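Local coordinates for protein epidermin leader peptide processing serine protease EpiP (PDB 3QFH) that is probably a subtilisin-like serine endopeptidase that cleaves the leader peptide from the precursor of the lantibiotic epidermin, at residues V230-V235 against A385-S390; I128-V133 against T179-Q184. All blocks are in the same frame, centred on the assembly; numbering follows the deposited sequence.

Contact 1: V230-V235 against A385-S390; sequences VINISV and ATPKVS
The hydroxyl oxygen of S390 nestles against the side chain of N232, with S390 OG 3.3 Å from CB of N232 and closer still, 2.7 Å, to the carboxamide atom modelled as OD1 of N232. CG, opposite the backbone N (chi1 -173°), extends that side chain into the notch between successive turns of the helix. Three residues border it there: S390 on one turn, T386 and P387 on the turn before. The methyl of T386 comes in at a slant against the amide group, its CG2 lying 4.0 Å from CG of N232. The other branch of T386 turns back along its own helix, where OG1 is hydrogen-bonded to the carbonyl of T382. P387 meets the amide with the CA side of its ring; its nitrogen carries no hydrogen, and the helix kinks here before the regular bond from S390 N to T386 O (3.0 Å) resumes.

This is a central strand of the parallel subtilisin-type sheet lying against the helix that follows the presumed nucleophile S383. The two run almost exactly antiparallel (177°), with axes 8.5 Å apart, so V230 and N232 both face S390, while N232 also reaches T386 and P387 one turn earlier. At the start of the strand, V230 lays CG1 3.6 Å from CB of S390 and also rests it against the carbonyl oxygen of that serine. Past the strand's end S234 is more loosely placed, with OG 4.2 Å from CD of P387 and a weak hydrogen bond to the carbonyl of S383. In subtilisins the residues immediately beyond this strand line the substrate cleft, and S234 probably occupies the corresponding position in EpiP.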
loop_
_atom_site.group_PDB
_atom_site.type_symbol
_atom_site.label_atom_id
_atom_site.label_comp_id
_atom_site.label_asym_id
_atom_site.label_seq_id
_atom_site.Cartn_x
_atom_site.Cartn_y
_atom_site.Cartn_z
ATOM N N VAL A 230 -0.242 -6.119 -10.159
ATOM C CA VAL A 230 -0.349 -4.812 -9.492
ATOM C C VAL A 230 -0.484 -5.077 -7.992
ATOM O O VAL A 230 -1.335 -5.838 -7.574
ATOM C CB VAL A 230 -1.540 -3.970 -10.008
ATOM C CG1 VAL A 230 -1.632 -2.619 -9.250
ATOM C CG2 VAL A 230 -1.431 -3.751 -11.519
ATOM N N ILE A 231 0.355 -4.432 -7.192
ATOM C CA ILE A 231 0.387 -4.621 -5.755
ATOM C C ILE A 231 0.177 -3.269 -5.099
ATOM O O ILE A 231 1.009 -2.365 -5.263
ATOM C CB ILE A 231 1.747 -5.216 -5.291
ATOM C CG1 ILE A 231 2.029 -6.545 -5.994
ATOM C CG2 ILE A 231 1.739 -5.394 -3.765
ATOM C CD1 ILE A 231 3.434 -7.172 -5.693
ATOM N N ASN A 232 -0.924 -3.141 -4.358
ATOM C CA ASN A 232 -1.313 -1.880 -3.704
ATOM C C ASN A 232 -0.917 -1.869 -2.238
ATOM O O ASN A 232 -1.347 -2.729 -1.472
ATOM C CB ASN A 232 -2.836 -1.697 -3.845
ATOM C CG ASN A 232 -3.324 -0.360 -3.362
ATOM O OD1 ASN A 232 -3.451 0.586 -4.150
ATOM N ND2 ASN A 232 -3.564 -0.245 -2.061
ATOM N N ILE A 233 -0.094 -0.901 -1.855
ATOM C CA ILE A 233 0.346 -0.756 -0.460
ATOM C C ILE A 233 -0.110 0.607 0.045
ATOM O O ILE A 233 0.420 1.656 -0.339
ATOM C CB ILE A 233 1.869 -0.897 -0.309
ATOM C CG1 ILE A 233 2.373 -2.124 -1.059
ATOM C CG2 ILE A 233 2.252 -1.023 1.153
ATOM C CD1 ILE A 233 3.886 -2.269 -1.021
ATOM N N SER A 234 -1.134 0.592 0.885
ATOM C CA SER A 234 -1.664 1.814 1.447
ATOM C C SER A 234 -0.952 2.160 2.776
ATOM O O SER A 234 -1.035 3.293 3.249
ATOM C CB SER A 234 -3.206 1.724 1.557
ATOM O OG SER A 234 -3.840 1.793 0.244
ATOM N N VAL A 235 -0.200 1.213 3.340
ATOM C CA VAL A 235 0.521 1.446 4.605
ATOM C C VAL A 235 1.851 2.154 4.408
ATOM O O VAL A 235 2.645 1.819 3.520
ATOM C CB VAL A 235 0.812 0.133 5.410
ATOM C CG1 VAL A 235 1.769 -0.783 4.652
ATOM C CG2 VAL A 235 1.401 0.460 6.779
ATOM N N ALA A 385 -6.756 7.191 -2.491
ATOM C CA ALA A 385 -6.306 7.635 -3.808
ATOM C C ALA A 385 -5.480 6.532 -4.526
ATOM O O ALA A 385 -5.616 6.298 -5.721
ATOM C CB ALA A 385 -5.475 8.904 -3.648
ATOM N N THR A 386 -4.658 5.837 -3.756
ATOM C CA THR A 386 -3.750 4.833 -4.262
ATOM C C THR A 386 -4.437 3.667 -4.973
ATOM O O THR A 386 -3.989 3.256 -6.042
ATOM C CB THR A 386 -2.827 4.334 -3.097
ATOM O OG1 THR A 386 -2.151 5.458 -2.535
ATOM C CG2 THR A 386 -1.806 3.360 -3.573
ATOM N N PRO A 387 -5.535 3.130 -4.396
ATOM C CA PRO A 387 -6.213 2.028 -5.096
ATOM C C PRO A 387 -6.778 2.411 -6.443
ATOM O O PRO A 387 -6.941 1.521 -7.307
ATOM C CB PRO A 387 -7.343 1.620 -4.129
ATOM C CG PRO A 387 -7.436 2.751 -3.147
ATOM C CD PRO A 387 -6.053 3.291 -3.033
ATOM N N LYS A 388 -7.071 3.704 -6.633
ATOM C CA LYS A 388 -7.563 4.207 -7.924
ATOM C C LYS A 388 -6.494 4.056 -9.013
ATOM O O LYS A 388 -6.786 3.656 -10.162
ATOM C CB LYS A 388 -8.015 5.673 -7.799
ATOM C CG LYS A 388 -9.246 5.889 -6.916
ATOM C CD LYS A 388 -9.697 7.353 -6.976
ATOM C CE LYS A 388 -10.961 7.595 -6.159
ATOM N NZ LYS A 388 -10.719 7.348 -4.726
ATOM N N VAL A 389 -5.250 4.354 -8.634
ATOM C CA VAL A 389 -4.108 4.214 -9.512
ATOM C C VAL A 389 -3.812 2.739 -9.740
ATOM O O VAL A 389 -3.522 2.339 -10.877
ATOM C CB VAL A 389 -2.867 4.947 -8.973
ATOM C CG1 VAL A 389 -1.623 4.641 -9.818
ATOM C CG2 VAL A 389 -3.132 6.466 -8.895
ATOM N N SER A 390 -3.876 1.918 -8.687
ATOM C CA SER A 390 -3.636 0.471 -8.865
ATOM C C SER A 390 -4.660 -0.107 -9.844
ATOM O O SER A 390 -4.320 -0.879 -10.759
ATOM C CB SER A 390 -3.717 -0.305 -7.545
ATOM O OG SER A 390 -2.684 0.061 -6.644
#

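Contact 2: I128-V133 against T179-Q184; sequences IIDTGV and TMVSGQ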
loop_
_atom_site.group_PDB
_atom_site.type_symbol
_atom_site.label_atom_id
_atom_site.label_comp_id
_atom_site.label_asym_id
_atom_site.label_seq_id
_atom_site.Cartn_x
_atom_site.Cartn_y
_atom_site.Cartn_z
ATOM N N ILE A 128 -3.808 -6.485 -2.802
ATOM C CA ILE A 128 -3.959 -5.399 -1.832
ATOM C C ILE A 128 -3.349 -5.901 -0.546
ATOM O O ILE A 128 -3.729 -6.947 -0.038
ATOM C CB ILE A 128 -5.447 -5.001 -1.622
ATOM C CG1 ILE A 128 -6.096 -4.643 -2.970
ATOM C CG2 ILE A 128 -5.570 -3.800 -0.652
ATOM C CD1 ILE A 128 -7.610 -4.461 -2.892
ATOM N N ILE A 129 -2.386 -5.159 -0.024
ATOM C CA ILE A 129 -1.742 -5.507 1.221
ATOM C C ILE A 129 -2.344 -4.561 2.259
ATOM O O ILE A 129 -2.090 -3.377 2.224
ATOM C CB ILE A 129 -0.225 -5.373 1.091
ATOM C CG1 ILE A 129 0.254 -6.323 -0.013
ATOM C CG2 ILE A 129 0.457 -5.662 2.428
ATOM C CD1 ILE A 129 1.711 -6.199 -0.344
ATOM N N ASP A 130 -3.175 -5.082 3.158
ATOM C CA ASP A 130 -3.871 -4.202 4.094
ATOM C C ASP A 130 -4.414 -4.975 5.312
ATOM O O ASP A 130 -3.872 -6.046 5.678
ATOM C CB ASP A 130 -4.990 -3.464 3.326
ATOM C CG ASP A 130 -5.188 -2.029 3.806
ATOM O OD1 ASP A 130 -5.626 -1.806 4.964
ATOM O OD2 ASP A 130 -4.911 -1.119 2.998
ATOM N N THR A 131 -5.486 -4.471 5.918
ATOM C CA THR A 131 -5.993 -5.055 7.158
ATOM C C THR A 131 -6.869 -6.305 6.985
ATOM O O THR A 131 -7.191 -6.966 7.960
ATOM C CB THR A 131 -6.745 -3.989 8.024
ATOM O OG1 THR A 131 -7.950 -3.589 7.391
ATOM C CG2 THR A 131 -5.879 -2.734 8.256
ATOM N N GLY A 132 -7.208 -6.654 5.750
ATOM C CA GLY A 132 -8.098 -7.776 5.479
ATOM C C GLY A 132 -9.265 -7.204 4.703
ATOM O O GLY A 132 -9.250 -6.012 4.353
ATOM N N VAL A 133 -10.267 -8.028 4.409
ATOM C CA VAL A 133 -11.434 -7.553 3.671
ATOM C C VAL A 133 -12.687 -8.311 4.100
ATOM O O VAL A 133 -12.621 -9.475 4.536
ATOM C CB VAL A 133 -11.258 -7.752 2.134
ATOM C CG1 VAL A 133 -11.211 -9.265 1.783
ATOM C CG2 VAL A 133 -12.385 -7.080 1.353
ATOM N N THR A 179 -11.168 -3.135 3.759
ATOM C CA THR A 179 -12.448 -3.163 3.062
ATOM C C THR A 179 -12.695 -1.867 2.286
ATOM O O THR A 179 -13.239 -1.890 1.184
ATOM C CB THR A 179 -13.598 -3.465 4.031
ATOM O OG1 THR A 179 -13.370 -4.767 4.611
ATOM C CG2 THR A 179 -14.924 -3.451 3.293
ATOM N N MET A 180 -12.275 -0.739 2.856
ATOM C CA MET A 180 -12.462 0.563 2.215
ATOM C C MET A 180 -11.590 0.677 0.972
ATOM O O MET A 180 -12.006 1.205 -0.057
ATOM C CB MET A 180 -12.103 1.682 3.191
ATOM C CG MET A 180 -12.920 1.690 4.475
ATOM S SD MET A 180 -12.398 3.012 5.557
ATOM C CE MET A 180 -13.062 2.531 7.154
ATOM N N VAL A 181 -10.366 0.169 1.087
ATOM C CA VAL A 181 -9.426 0.191 0.003
ATOM C C VAL A 181 -9.907 -0.706 -1.129
ATOM O O VAL A 181 -9.857 -0.321 -2.284
ATOM C CB VAL A 181 -7.989 -0.220 0.481
ATOM C CG1 VAL A 181 -7.082 -0.496 -0.707
ATOM C CG2 VAL A 181 -7.381 0.880 1.393
ATOM N N SER A 182 -10.368 -1.900 -0.796
ATOM C CA SER A 182 -10.827 -2.857 -1.805
ATOM C C SER A 182 -11.973 -2.332 -2.635
ATOM O O SER A 182 -12.100 -2.666 -3.824
ATOM C CB SER A 182 -11.244 -4.151 -1.132
ATOM O OG SER A 182 -10.153 -4.676 -0.412
ATOM N N GLY A 183 -12.832 -1.537 -2.009
ATOM C CA GLY A 183 -13.947 -0.940 -2.723
ATOM C C GLY A 183 -13.496 0.009 -3.818
ATOM O O GLY A 183 -14.112 0.052 -4.905
ATOM N N GLN A 184 -12.408 0.745 -3.567
ATOM C CA GLN A 184 -11.890 1.697 -4.542
ATOM C C GLN A 184 -11.330 1.023 -5.794
ATOM O O GLN A 184 -11.417 1.581 -6.880
ATOM C CB GLN A 184 -10.845 2.623 -3.925
ATOM C CG GLN A 184 -11.435 3.583 -2.843
ATOM C CD GLN A 184 -12.533 4.480 -3.403
ATOM O OE1 GLN A 184 -12.265 5.440 -4.107
ATOM N NE2 GLN A 184 -13.763 4.171 -3.074
#
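The first torsion of V181 (chi1 167°) divides its two methyls between neighbours on the strand: CG1, lying across from the backbone N, goes to I128, while CG2, beside that N, goes to D130. I128 answers with its own branched methyl, CG2 of I128 standing 3.6 Å from CG1 of V181 as the two side chains slide past one another in opposite senses. The longer arm of I128 reaches the next helical residue, where CD1 of I128 is 3.6 Å from OG of S182. V133 approaches the same hydroxyl after the chain has left the strand; with CG1 wedged between backbone N and carbonyl carbon, its CG2 is left across from N and comes 3.7 Å from OG of S182. This hydroxyl, flanked by methyl groups, is hydrogen-bonded to the carbonyl of G178 in its own helix. T179 closes the far end, its OG1 set 3.5 Å from CA of V133 and held by D173 and by the backbone N of M134.

Strand 128-130 and helix 179-184 run close to antiparallel (161°), the arrangement that in subtilases joins the aspartate and histidine elements of the active site. D130 and H177 probably form the charge relay with S383. The carboxylate of D130 has two different sides: OD1 takes the N-H of T131 at 2.8 Å through its anti lone pair, in a bent bond (141°), and is also hydrogen-bonded to ND1 of H177, while OD2 faces CG2 of V181 at 3.6 Å. No hydrogen bond links the two segments themselves. Strand and helix thus meet by van der Waals packing of methyls against each other and against side-chain oxygens, while the bonds of OD1 to T131 and H177 probably fix the carboxylate's rotation.

In the fold
Followed from the N terminus, the chain first closes contact 2, where 128-133, on strand 126-130, meets 179-184, on helix 177-186, after a mostly irregular excursion of 45 residues. Only afterwards does it open contact 1, in which 149 residues separate 230-235, reached through strand 230-233, from 385-390 on helix 382-400. The two closures are therefore in series, neither nested nor crossed. In space they become neighbours, with centres about 9 Å apart: the strands adjoin in the parallel sheet, N232 O accepting from I129 N, and the helices meet through K388 and Q184, and through P387 packing on Q184. Together they bring the presumed aspartate, histidine and serine elements of a subtilase onto one framework.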